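Local coordinates for protein (sliding clamp) (Enterobacteria phage RB69, PDB 1B77) that probably encircles DNA as a ring of three subunits and tethers the phage DNA polymerase to its template, making replication processive, at residues 111-116 with 197-202; 139-144 with 177-182; 205-210 with 218-223. All blocks are in the same frame, centred on the assembly; numbering follows the deposited sequence.

Contact 1 (111-116 with 197-202)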
ATOM      1  N   VAL A 111      19.944 -22.932 -32.536  1.00 38.25           N
ATOM      2  CA  VAL A 111      19.668 -24.257 -31.989  1.00 37.80           C
ATOM      3  C   VAL A 111      20.319 -24.335 -30.609  1.00 37.34           C
ATOM      4  O   VAL A 111      21.491 -23.995 -30.442  1.00 37.07           O
ATOM      5  CB  VAL A 111      20.224 -25.367 -32.904  1.00 38.09           C
ATOM      6  CG1 VAL A 111      21.697 -25.108 -33.203  1.00 38.53           C
ATOM      7  CG2 VAL A 111      20.039 -26.734 -32.241  1.00 38.49           C
ATOM      8  N   ALA A 112      19.552 -24.783 -29.624  1.00 37.02           N
ATOM      9  CA  ALA A 112      20.032 -24.858 -28.249  1.00 36.74           C
ATOM     10  C   ALA A 112      21.202 -25.804 -28.000  1.00 36.37           C
ATOM     11  O   ALA A 112      21.312 -26.864 -28.614  1.00 36.46           O
ATOM     12  CB  ALA A 112      18.871 -25.211 -27.318  1.00 36.75           C
ATOM     13  N   SER A 113      22.075 -25.399 -27.086  1.00 35.81           N
ATOM     14  CA  SER A 113      23.230 -26.197 -26.721  1.00 35.23           C
ATOM     15  C   SER A 113      22.758 -27.185 -25.666  1.00 35.09           C
ATOM     16  O   SER A 113      23.229 -28.319 -25.612  1.00 34.73           O
ATOM     17  CB  SER A 113      24.337 -25.304 -26.152  1.00 35.33           C
ATOM     18  OG  SER A 113      24.682 -24.271 -27.059  1.00 34.62           O
ATOM     19  N   VAL A 114      21.827 -26.740 -24.820  1.00 34.74           N
ATOM     20  CA  VAL A 114      21.257 -27.584 -23.768  1.00 34.28           C
ATOM     21  C   VAL A 114      19.840 -27.117 -23.472  1.00 34.15           C
ATOM     22  O   VAL A 114      19.554 -25.916 -23.512  1.00 34.66           O
ATOM     23  CB  VAL A 114      22.020 -27.480 -22.435  1.00 34.52           C
ATOM     24  CG1 VAL A 114      21.984 -28.819 -21.720  1.00 34.28           C
ATOM     25  CG2 VAL A 114      23.425 -26.994 -22.658  1.00 34.75           C
ATOM     26  N   ILE A 115      18.960 -28.056 -23.147  1.00 33.44           N
ATOM     27  CA  ILE A 115      17.581 -27.715 -22.831  1.00 32.88           C
ATOM     28  C   ILE A 115      17.206 -28.181 -21.436  1.00 32.74           C
ATOM     29  O   ILE A 115      17.524 -29.299 -21.045  1.00 32.89           O
ATOM     30  CB  ILE A 115      16.589 -28.368 -23.821  1.00 32.89           C
ATOM     31  CG1 ILE A 115      16.836 -27.849 -25.242  1.00 32.84           C
ATOM     32  CG2 ILE A 115      15.162 -28.081 -23.384  1.00 33.21           C
ATOM     33  CD1 ILE A 115      15.948 -28.501 -26.304  1.00 32.04           C
ATOM     34  N   THR A 116      16.537 -27.316 -20.684  1.00 32.48           N
ATOM     35  CA  THR A 116      16.069 -27.662 -19.342  1.00 32.53           C
ATOM     36  C   THR A 116      14.714 -26.992 -19.172  1.00 32.40           C
ATOM     37  O   THR A 116      14.112 -26.557 -20.155  1.00 32.12           O
ATOM     38  CB  THR A 116      17.042 -27.178 -18.223  1.00 32.74           C
ATOM     39  OG1 THR A 116      16.520 -27.547 -16.939  1.00 32.92           O
ATOM     40  CG2 THR A 116      17.230 -25.671 -18.270  1.00 32.96           C
ATOM     41  N   MET A 197      16.018 -22.951 -22.888  1.00 32.97           N
ATOM     42  CA  MET A 197      17.007 -23.312 -23.894  1.00 33.96           C
ATOM     43  C   MET A 197      18.244 -22.421 -23.794  1.00 33.88           C
ATOM     44  O   MET A 197      18.169 -21.203 -23.980  1.00 33.64           O
ATOM     45  CB  MET A 197      16.377 -23.212 -25.274  1.00 34.93           C
ATOM     46  CG  MET A 197      15.145 -24.084 -25.396  1.00 37.16           C
ATOM     47  SD  MET A 197      14.247 -23.775 -26.893  1.00 39.99           S
ATOM     48  CE  MET A 197      13.225 -22.375 -26.388  1.00 39.67           C
ATOM     49  N   LEU A 198      19.379 -23.045 -23.500  1.00 33.78           N
ATOM     50  CA  LEU A 198      20.640 -22.333 -23.339  1.00 33.97           C
ATOM     51  C   LEU A 198      21.556 -22.507 -24.550  1.00 34.21           C
ATOM     52  O   LEU A 198      21.702 -23.610 -25.084  1.00 34.02           O
ATOM     53  CB  LEU A 198      21.327 -22.829 -22.072  1.00 33.93           C
ATOM     54  CG  LEU A 198      20.411 -22.786 -20.844  1.00 33.80           C
ATOM     55  CD1 LEU A 198      21.026 -23.571 -19.705  1.00 34.26           C
ATOM     56  CD2 LEU A 198      20.167 -21.343 -20.445  1.00 33.74           C
ATOM     57  N   TRP A 199      22.178 -21.412 -24.975  1.00 34.34           N
ATOM     58  CA  TRP A 199      23.053 -21.445 -26.138  1.00 34.61           C
ATOM     59  C   TRP A 199      24.370 -20.722 -25.959  1.00 35.07           C
ATOM     60  O   TRP A 199      24.417 -19.597 -25.464  1.00 34.77           O
ATOM     61  CB  TRP A 199      22.346 -20.835 -27.339  1.00 34.65           C
ATOM     62  CG  TRP A 199      23.251 -20.625 -28.510  1.00 34.53           C
ATOM     63  CD1 TRP A 199      23.766 -21.585 -29.329  1.00 34.62           C
ATOM     64  CD2 TRP A 199      23.726 -19.370 -29.011  1.00 34.50           C
ATOM     65  NE1 TRP A 199      24.524 -21.006 -30.316  1.00 34.44           N
ATOM     66  CE2 TRP A 199      24.511 -19.647 -30.149  1.00 34.42           C
ATOM     67  CE3 TRP A 199      23.551 -18.036 -28.618  1.00 34.41           C
ATOM     68  CZ2 TRP A 199      25.132 -18.642 -30.894  1.00 34.25           C
ATOM     69  CZ3 TRP A 199      24.170 -17.031 -29.365  1.00 34.10           C
ATOM     70  CH2 TRP A 199      24.946 -17.344 -30.488  1.00 34.23           C
ATOM     71  N   GLY A 200      25.434 -21.375 -26.410  1.00 35.64           N
ATOM     72  CA  GLY A 200      26.759 -20.800 -26.317  1.00 36.48           C
ATOM     73  C   GLY A 200      27.571 -21.135 -27.553  1.00 36.98           C
ATOM     74  O   GLY A 200      27.625 -22.287 -27.973  1.00 36.90           O
ATOM     75  N   ALA A 201      28.185 -20.119 -28.144  1.00 37.70           N
ATOM     76  CA  ALA A 201      29.019 -20.287 -29.331  1.00 38.69           C
ATOM     77  C   ALA A 201      30.148 -19.287 -29.193  1.00 39.12           C
ATOM     78  O   ALA A 201      30.026 -18.137 -29.612  1.00 39.25           O
ATOM     79  CB  ALA A 201      28.218 -20.007 -30.598  1.00 38.65           C
ATOM     80  N   GLY A 202      31.246 -19.729 -28.593  1.00 39.83           N
ATOM     81  CA  GLY A 202      32.369 -18.838 -28.389  1.00 40.48           C
ATOM     82  C   GLY A 202      32.004 -17.796 -27.347  1.00 41.03           C
ATOM     83  O   GLY A 202      31.499 -18.125 -26.266  1.00 41.19           O
TER

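Contact 2 (139-144 with 177-182)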
ATOM      1  N   ALA A 139      23.422 -18.339 -11.938  1.00 32.00           N
ATOM      2  CA  ALA A 139      24.236 -19.122 -12.851  1.00 32.38           C
ATOM      3  C   ALA A 139      23.593 -20.491 -13.051  1.00 32.57           C
ATOM      4  O   ALA A 139      23.300 -21.197 -12.085  1.00 32.57           O
ATOM      5  CB  ALA A 139      25.646 -19.284 -12.295  1.00 32.15           C
ATOM      6  N   ILE A 140      23.357 -20.854 -14.305  1.00 32.94           N
ATOM      7  CA  ILE A 140      22.765 -22.149 -14.622  1.00 33.52           C
ATOM      8  C   ILE A 140      23.930 -23.047 -15.020  1.00 34.19           C
ATOM      9  O   ILE A 140      24.626 -22.785 -16.005  1.00 34.11           O
ATOM     10  CB  ILE A 140      21.740 -22.017 -15.769  1.00 33.14           C
ATOM     11  CG1 ILE A 140      20.710 -20.940 -15.397  1.00 32.86           C
ATOM     12  CG2 ILE A 140      21.029 -23.342 -15.999  1.00 32.36           C
ATOM     13  CD1 ILE A 140      19.782 -20.538 -16.522  1.00 32.67           C
ATOM     14  N   THR A 141      24.156 -24.098 -14.241  1.00 35.06           N
ATOM     15  CA  THR A 141      25.281 -24.982 -14.500  1.00 36.05           C
ATOM     16  C   THR A 141      24.983 -26.473 -14.354  1.00 36.95           C
ATOM     17  O   THR A 141      23.956 -26.870 -13.791  1.00 36.97           O
ATOM     18  CB  THR A 141      26.444 -24.619 -13.558  1.00 35.95           C
ATOM     19  OG1 THR A 141      27.632 -25.304 -13.968  1.00 36.30           O
ATOM     20  CG2 THR A 141      26.108 -25.013 -12.131  1.00 35.59           C
ATOM     21  N   ASN A 142      25.892 -27.295 -14.870  1.00 37.84           N
ATOM     22  CA  ASN A 142      25.747 -28.745 -14.782  1.00 39.09           C
ATOM     23  C   ASN A 142      26.441 -29.213 -13.516  1.00 39.49           C
ATOM     24  O   ASN A 142      27.613 -28.911 -13.290  1.00 39.78           O
ATOM     25  CB  ASN A 142      26.358 -29.439 -16.009  1.00 39.45           C
ATOM     26  CG  ASN A 142      27.849 -29.177 -16.158  1.00 40.23           C
ATOM     27  OD1 ASN A 142      28.286 -28.028 -16.269  1.00 40.80           O
ATOM     28  ND2 ASN A 142      28.639 -30.246 -16.171  1.00 40.56           N
ATOM     29  N   LYS A 143      25.710 -29.946 -12.685  1.00 40.02           N
ATOM     30  CA  LYS A 143      26.257 -30.433 -11.432  1.00 40.53           C
ATOM     31  C   LYS A 143      25.634 -31.755 -11.002  1.00 40.81           C
ATOM     32  O   LYS A 143      24.413 -31.899 -10.986  1.00 40.45           O
ATOM     33  CB  LYS A 143      26.037 -29.389 -10.337  1.00 41.02           C
ATOM     34  CG  LYS A 143      26.502 -29.826  -8.970  1.00 41.49           C
ATOM     35  CD  LYS A 143      26.098 -28.831  -7.905  1.00 42.41           C
ATOM     36  CE  LYS A 143      26.743 -29.186  -6.570  1.00 42.86           C
ATOM     37  NZ  LYS A 143      28.238 -29.217  -6.684  1.00 43.08           N
ATOM     38  N   ASP A 144      26.493 -32.711 -10.653  1.00 41.45           N
ATOM     39  CA  ASP A 144      26.082 -34.034 -10.185  1.00 41.82           C
ATOM     40  C   ASP A 144      24.954 -34.684 -10.977  1.00 41.86           C
ATOM     41  O   ASP A 144      24.018 -35.247 -10.396  1.00 41.94           O
ATOM     42  CB  ASP A 144      25.701 -33.958  -8.704  1.00 42.40           C
ATOM     43  CG  ASP A 144      26.898 -33.670  -7.807  1.00 43.29           C
ATOM     44  OD1 ASP A 144      27.788 -34.543  -7.691  1.00 43.92           O
ATOM     45  OD2 ASP A 144      26.956 -32.567  -7.225  1.00 43.79           O
ATOM     46  N   ASN A 177      30.132 -29.194 -20.342  1.00 44.52           N
ATOM     47  CA  ASN A 177      30.160 -28.480 -19.053  1.00 43.21           C
ATOM     48  C   ASN A 177      29.818 -27.015 -19.340  1.00 42.11           C
ATOM     49  O   ASN A 177      30.096 -26.518 -20.431  1.00 41.92           O
ATOM     50  CB  ASN A 177      31.556 -28.565 -18.423  1.00 43.48           C
ATOM     51  CG  ASN A 177      31.981 -29.992 -18.170  1.00 43.67           C
ATOM     52  OD1 ASN A 177      31.482 -30.651 -17.256  1.00 43.99           O
ATOM     53  ND2 ASN A 177      32.906 -30.486 -18.992  1.00 43.87           N
ATOM     54  N   PHE A 178      29.229 -26.322 -18.374  1.00 40.76           N
ATOM     55  CA  PHE A 178      28.851 -24.933 -18.597  1.00 39.37           C
ATOM     56  C   PHE A 178      28.414 -24.225 -17.325  1.00 38.62           C
ATOM     57  O   PHE A 178      27.953 -24.850 -16.372  1.00 38.35           O
ATOM     58  CB  PHE A 178      27.720 -24.875 -19.632  1.00 39.14           C
ATOM     59  CG  PHE A 178      26.563 -25.788 -19.313  1.00 38.75           C
ATOM     60  CD1 PHE A 178      25.624 -25.433 -18.348  1.00 38.65           C
ATOM     61  CD2 PHE A 178      26.445 -27.029 -19.936  1.00 38.58           C
ATOM     62  CE1 PHE A 178      24.585 -26.301 -18.005  1.00 38.65           C
ATOM     63  CE2 PHE A 178      25.413 -27.903 -19.601  1.00 38.57           C
ATOM     64  CZ  PHE A 178      24.482 -27.538 -18.633  1.00 38.69           C
ATOM     65  N   ASN A 179      28.580 -22.908 -17.326  1.00 37.79           N
ATOM     66  CA  ASN A 179      28.193 -22.056 -16.210  1.00 36.79           C
ATOM     67  C   ASN A 179      27.693 -20.752 -16.828  1.00 36.35           C
ATOM     68  O   ASN A 179      28.441 -19.770 -16.938  1.00 36.26           O
ATOM     69  CB  ASN A 179      29.387 -21.789 -15.292  1.00 36.80           C
ATOM     70  CG  ASN A 179      28.990 -21.080 -14.009  1.00 36.86           C
ATOM     71  OD1 ASN A 179      28.979 -19.851 -13.937  1.00 37.44           O
ATOM     72  ND2 ASN A 179      28.639 -21.859 -12.993  1.00 36.47           N
ATOM     73  N   PHE A 180      26.432 -20.766 -17.261  1.00 35.39           N
ATOM     74  CA  PHE A 180      25.822 -19.599 -17.890  1.00 34.79           C
ATOM     75  C   PHE A 180      25.352 -18.610 -16.834  1.00 34.37           C
ATOM     76  O   PHE A 180      24.546 -18.948 -15.968  1.00 34.38           O
ATOM     77  CB  PHE A 180      24.642 -20.015 -18.780  1.00 34.34           C
ATOM     78  CG  PHE A 180      25.021 -20.946 -19.901  1.00 33.98           C
ATOM     79  CD1 PHE A 180      25.697 -20.474 -21.024  1.00 33.70           C
ATOM     80  CD2 PHE A 180      24.691 -22.297 -19.841  1.00 33.55           C
ATOM     81  CE1 PHE A 180      26.037 -21.341 -22.074  1.00 33.37           C
ATOM     82  CE2 PHE A 180      25.027 -23.164 -20.885  1.00 33.25           C
ATOM     83  CZ  PHE A 180      25.698 -22.684 -22.000  1.00 32.93           C
ATOM     84  N   VAL A 181      25.860 -17.385 -16.924  1.00 33.90           N
ATOM     85  CA  VAL A 181      25.534 -16.330 -15.972  1.00 33.40           C
ATOM     86  C   VAL A 181      24.477 -15.350 -16.479  1.00 33.26           C
ATOM     87  O   VAL A 181      24.587 -14.814 -17.587  1.00 33.39           O
ATOM     88  CB  VAL A 181      26.800 -15.536 -15.605  1.00 33.06           C
ATOM     89  CG1 VAL A 181      26.477 -14.483 -14.552  1.00 32.55           C
ATOM     90  CG2 VAL A 181      27.869 -16.486 -15.120  1.00 32.72           C
ATOM     91  N   ILE A 182      23.464 -15.104 -15.653  1.00 32.85           N
ATOM     92  CA  ILE A 182      22.387 -14.190 -16.015  1.00 32.77           C
ATOM     93  C   ILE A 182      22.178 -13.083 -14.985  1.00 33.31           C
ATOM     94  O   ILE A 182      22.129 -13.342 -13.785  1.00 33.28           O
ATOM     95  CB  ILE A 182      21.051 -14.954 -16.202  1.00 32.39           C
ATOM     96  CG1 ILE A 182      21.134 -15.846 -17.442  1.00 31.93           C
ATOM     97  CG2 ILE A 182      19.886 -13.976 -16.323  1.00 31.58           C
ATOM     98  CD1 ILE A 182      19.923 -16.725 -17.649  1.00 31.81           C
TER

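Contact 3 (205-210 with 218-223)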
ATOM      1  N   VAL A 205      26.658 -15.896 -25.846  1.00 36.73           N
ATOM      2  CA  VAL A 205      25.807 -16.697 -24.981  1.00 35.05           C
ATOM      3  C   VAL A 205      24.445 -16.040 -24.831  1.00 34.19           C
ATOM      4  O   VAL A 205      24.341 -14.823 -24.726  1.00 33.72           O
ATOM      5  CB  VAL A 205      26.438 -16.874 -23.586  1.00 34.74           C
ATOM      6  CG1 VAL A 205      27.635 -17.799 -23.683  1.00 34.88           C
ATOM      7  CG2 VAL A 205      26.868 -15.527 -23.034  1.00 34.21           C
ATOM      8  N   ALA A 206      23.401 -16.857 -24.835  1.00 33.49           N
ATOM      9  CA  ALA A 206      22.044 -16.354 -24.688  1.00 32.80           C
ATOM     10  C   ALA A 206      21.155 -17.460 -24.158  1.00 32.40           C
ATOM     11  O   ALA A 206      21.511 -18.639 -24.211  1.00 32.28           O
ATOM     12  CB  ALA A 206      21.514 -15.843 -26.026  1.00 32.84           C
ATOM     13  N   ALA A 207      19.995 -17.072 -23.645  1.00 31.92           N
ATOM     14  CA  ALA A 207      19.043 -18.021 -23.094  1.00 31.65           C
ATOM     15  C   ALA A 207      17.648 -17.697 -23.591  1.00 31.54           C
ATOM     16  O   ALA A 207      17.316 -16.537 -23.844  1.00 31.82           O
ATOM     17  CB  ALA A 207      19.072 -17.961 -21.569  1.00 31.26           C
ATOM     18  N   LYS A 208      16.827 -18.727 -23.728  1.00 31.36           N
ATOM     19  CA  LYS A 208      15.460 -18.544 -24.163  1.00 31.09           C
ATOM     20  C   LYS A 208      14.532 -19.260 -23.195  1.00 31.17           C
ATOM     21  O   LYS A 208      14.750 -20.424 -22.858  1.00 30.61           O
ATOM     22  CB  LYS A 208      15.260 -19.091 -25.578  1.00 31.43           C
ATOM     23  CG  LYS A 208      13.822 -18.997 -26.050  1.00 31.65           C
ATOM     24  CD  LYS A 208      13.677 -19.326 -27.520  1.00 32.12           C
ATOM     25  CE  LYS A 208      12.213 -19.339 -27.922  1.00 31.93           C
ATOM     26  NZ  LYS A 208      12.041 -19.648 -29.371  1.00 32.36           N
ATOM     27  N   PHE A 209      13.519 -18.543 -22.721  1.00 31.22           N
ATOM     28  CA  PHE A 209      12.537 -19.121 -21.809  1.00 31.40           C
ATOM     29  C   PHE A 209      11.222 -19.120 -22.558  1.00 31.57           C
ATOM     30  O   PHE A 209      10.706 -18.060 -22.935  1.00 31.05           O
ATOM     31  CB  PHE A 209      12.399 -18.299 -20.529  1.00 31.06           C
ATOM     32  CG  PHE A 209      13.606 -18.351 -19.640  1.00 31.06           C
ATOM     33  CD1 PHE A 209      14.793 -17.729 -20.021  1.00 30.64           C
ATOM     34  CD2 PHE A 209      13.558 -19.022 -18.418  1.00 30.47           C
ATOM     35  CE1 PHE A 209      15.913 -17.772 -19.197  1.00 30.22           C
ATOM     36  CE2 PHE A 209      14.672 -19.069 -17.592  1.00 30.27           C
ATOM     37  CZ  PHE A 209      15.852 -18.444 -17.981  1.00 30.24           C
ATOM     38  N   GLU A 210      10.679 -20.311 -22.769  1.00 31.88           N
ATOM     39  CA  GLU A 210       9.442 -20.420 -23.504  1.00 32.79           C
ATOM     40  C   GLU A 210       8.294 -21.095 -22.774  1.00 32.98           C
ATOM     41  O   GLU A 210       8.442 -22.179 -22.200  1.00 33.05           O
ATOM     42  CB  GLU A 210       9.701 -21.143 -24.817  1.00 33.55           C
ATOM     43  CG  GLU A 210       8.463 -21.309 -25.652  1.00 35.21           C
ATOM     44  CD  GLU A 210       8.770 -21.891 -27.007  1.00 36.07           C
ATOM     45  OE1 GLU A 210       9.407 -22.969 -27.063  1.00 37.32           O
ATOM     46  OE2 GLU A 210       8.371 -21.274 -28.013  1.00 37.04           O
ATOM     47  N   ILE A 218      17.096 -13.778 -23.343  1.00 26.46           N
ATOM     48  CA  ILE A 218      17.918 -12.955 -22.482  1.00 27.60           C
ATOM     49  C   ILE A 218      19.400 -13.175 -22.740  1.00 28.23           C
ATOM     50  O   ILE A 218      19.879 -14.310 -22.769  1.00 27.94           O
ATOM     51  CB  ILE A 218      17.614 -13.254 -21.002  1.00 27.72           C
ATOM     52  CG1 ILE A 218      16.129 -12.984 -20.722  1.00 27.55           C
ATOM     53  CG2 ILE A 218      18.489 -12.402 -20.109  1.00 27.42           C
ATOM     54  CD1 ILE A 218      15.623 -13.575 -19.428  1.00 27.49           C
ATOM     55  N   ALA A 219      20.115 -12.072 -22.929  1.00 29.21           N
ATOM     56  CA  ALA A 219      21.551 -12.123 -23.163  1.00 30.43           C
ATOM     57  C   ALA A 219      22.227 -12.549 -21.870  1.00 31.07           C
ATOM     58  O   ALA A 219      21.769 -12.203 -20.784  1.00 31.38           O
ATOM     59  CB  ALA A 219      22.059 -10.750 -23.594  1.00 30.28           C
ATOM     60  N   MET A 220      23.305 -13.313 -21.981  1.00 32.03           N
ATOM     61  CA  MET A 220      24.020 -13.758 -20.796  1.00 32.92           C
ATOM     62  C   MET A 220      25.317 -12.977 -20.607  1.00 33.01           C
ATOM     63  O   MET A 220      25.812 -12.342 -21.535  1.00 32.62           O
ATOM     64  CB  MET A 220      24.289 -15.262 -20.874  1.00 34.00           C
ATOM     65  CG  MET A 220      23.007 -16.092 -20.860  1.00 35.38           C
ATOM     66  SD  MET A 220      23.314 -17.867 -20.953  1.00 37.81           S
ATOM     67  CE  MET A 220      21.878 -18.474 -20.182  1.00 36.93           C
ATOM     68  N   GLU A 221      25.853 -13.027 -19.394  1.00 33.59           N
ATOM     69  CA  GLU A 221      27.066 -12.296 -19.043  1.00 34.38           C
ATOM     70  C   GLU A 221      28.372 -12.785 -19.656  1.00 34.55           C
ATOM     71  O   GLU A 221      28.492 -13.938 -20.068  1.00 34.09           O
ATOM     72  CB  GLU A 221      27.205 -12.242 -17.524  1.00 34.75           C
ATOM     73  CG  GLU A 221      25.980 -11.654 -16.851  1.00 35.40           C
ATOM     74  CD  GLU A 221      25.580 -10.337 -17.468  1.00 35.75           C
ATOM     75  OE1 GLU A 221      26.425  -9.418 -17.486  1.00 36.13           O
ATOM     76  OE2 GLU A 221      24.428 -10.221 -17.943  1.00 36.14           O
ATOM     77  N   ALA A 222      29.350 -11.882 -19.699  1.00 35.01           N
ATOM     78  CA  ALA A 222      30.665 -12.174 -20.256  1.00 35.77           C
ATOM     79  C   ALA A 222      31.424 -13.204 -19.426  1.00 36.21           C
ATOM     80  O   ALA A 222      32.272 -13.923 -19.950  1.00 36.14           O
ATOM     81  CB  ALA A 222      31.479 -10.886 -20.371  1.00 35.55           C
ATOM     82  N   ASP A 223      31.118 -13.283 -18.136  1.00 37.13           N
ATOM     83  CA  ASP A 223      31.796 -14.246 -17.279  1.00 38.23           C
ATOM     84  C   ASP A 223      31.219 -15.651 -17.411  1.00 38.72           C
ATOM     85  O   ASP A 223      31.562 -16.555 -16.645  1.00 38.74           O
ATOM     86  CB  ASP A 223      31.766 -13.782 -15.821  1.00 38.98           C
ATOM     87  CG  ASP A 223      30.413 -13.245 -15.401  1.00 40.01           C
ATOM     88  OD1 ASP A 223      29.873 -12.354 -16.102  1.00 40.91           O
ATOM     89  OD2 ASP A 223      29.896 -13.707 -14.364  1.00 40.60           O
TER

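Contact 1 (111-116 with 197-202)
The carbonyl oxygen Leu198 O is gripped by two successive amides of the facing segment. Ser113 N donates at 2.7 Å to Leu198 O within the carbonyl plane, and Val114 N reaches the same Leu198 O at 3.1 Å from a position tilted 16° out of that plane. Two residues thus stand opposite one, a classic beta bulge, and it lies where the chain turns from the loop at 111-113 into strand 114-118. Leu198 N completes the exchange with a bond of 2.9 Å to Val114 O. The serine of the bulge adds a side-chain bond: with OG beside its own backbone N (chi1 -56°), Ser113 OG accepts from Gly200 N at 3.1 Å. Strand 114-118 is one of the two outermost strands, within this chain, of the six-stranded antiparallel sheet that spans both halves of the subunit. On one face of this sheet Met197 runs alongside Ile115, Met197 CG lying 4.1 Å from Ile115 CG1, while Ala112 CB meets Met197 CB at 3.8 Å. On the other face Leu198 and Val114 are buried, resting against Phe180 and Phe178 of the second sheet. The indole of Trp199, its CG anti to the backbone N (chi1 170°), comes up to the loop, where Trp199 CD1 lies 3.5 Å from Val111 O; Pro110 packs against the same side chain.

Contact 2 (139-144 with 177-182)
Asn142 and Phe178 both hold CG between their own backbone N and carbonyl carbon (chi1 61° and 51°), and these folded torsions bring the amide back to the neighbouring strand and the phenyl ring under it. Asn142 CB sits over one face of the Phe178 ring, 4.1 Å from its centroid, in a CH-pi contact, while Ile140 O lies in plane at the ring edge. The Asn142 amide spans two residues: its OD1 takes the backbone Phe178 N at 2.9 Å, the donor standing above the carbonyl plane, and Asn142 ND2 gives a bond of 3.1 Å to Asn177 OD1. The two amide planes are 46° apart, and Asn177 ND2 is hydrogen-bonded to Asp227. Strands 137-143 and 178-183 run antiparallel within the five-stranded sheet of the C-terminal half, where the side-chain amide replaces the regular backbone pairing at the strand ends. Further along, Ile140 and Phe180 form a hydrogen-bonded pair, Ile140 N to Phe180 O measuring 2.8 Å and Phe180 N to Ile140 O 3.0 Å. Thr141 OG1 also donates to Phe178 O, though the modelled distance is too short to take literally. Ile140 and Phe180 share the face turned to Leu198 of the other sheet, and Ile140 CD1 meets Ile182 CD1 at 4.0 Å. On the opposite face, Thr141 CB touches Asn179 ND2 at 3.6 Å.

Contact 3 (205-210 with 218-223)
Val205 and Met220 pack hard against each other, Val205 CG2 only 3.4 Å from Met220 CB, closer than carbons usually sit, and the two side chains cross at about a right angle. The valine methyl reaches Met220 because CG2 stands between the backbone N and the carbonyl carbon, with CG1 beside the N. From there the methionine, stretched out past its CG, runs along the backbone of Ala206, Met220 SD lying 3.8 Å from Ala206 O. Ala207 shares the buried face with Met220, as does Ile218; Ile218 CD1 lies 4.2 Å from Phe209 CE1. Leu198, Phe180 and Ile182 enclose the methionine further, so this side belongs to the core between the two sheets. Segment 205-210 and the start of 218-223 belong to the two arms of the beta hairpin of strands 204-210 and 215-219, and their hydrogen-bonded pair is Ala207 with Ile218: Ala207 N to Ile218 O is 2.9 Å and Ile218 N to Ala207 O 2.8 Å, the latter with an N-H...O angle of 160°. By contrast the other face is slack. Ala206 and Ala219, a non-hydrogen-bonded pair, put only methyl groups there, partly exposed to solvent, and Ala206 CB stays 5.7 Å from Ala219 CB. The pairing also slackens toward the C-terminal end of 218-223: Met220 N reaches Val205 O at 3.3 Å, the donor standing 50° above the carbonyl plane. Beyond it the chain swings away from the hairpin. Across the contact Glu221 meets just Val205 CG2, 3.7 Å from Glu221 O, an oxygen that is hydrogen-bonded to Ser224 OG; its side chain leans on Asn183.

Read from the N terminus, segment 111-116 opens the longest loop, and contact 1 closes it when strand 194-201 arrives. Contact 2 is nested inside, closing the shorter loop from 139-144 to 177-182. Contact 3 follows in series as a hairpin whose first arm, strand 204-210, bonds edge to edge with strand 194-201, so contacts 1 and 3 lie in one sheet, which strands 28-32 and 38-44 continue into the N-terminal half. Contact 2 belongs to the other sheet and packs against both. After the hairpin the chain crosses over, Glu221 N bonding Val181 O, so contact 3 ties the two sheets together.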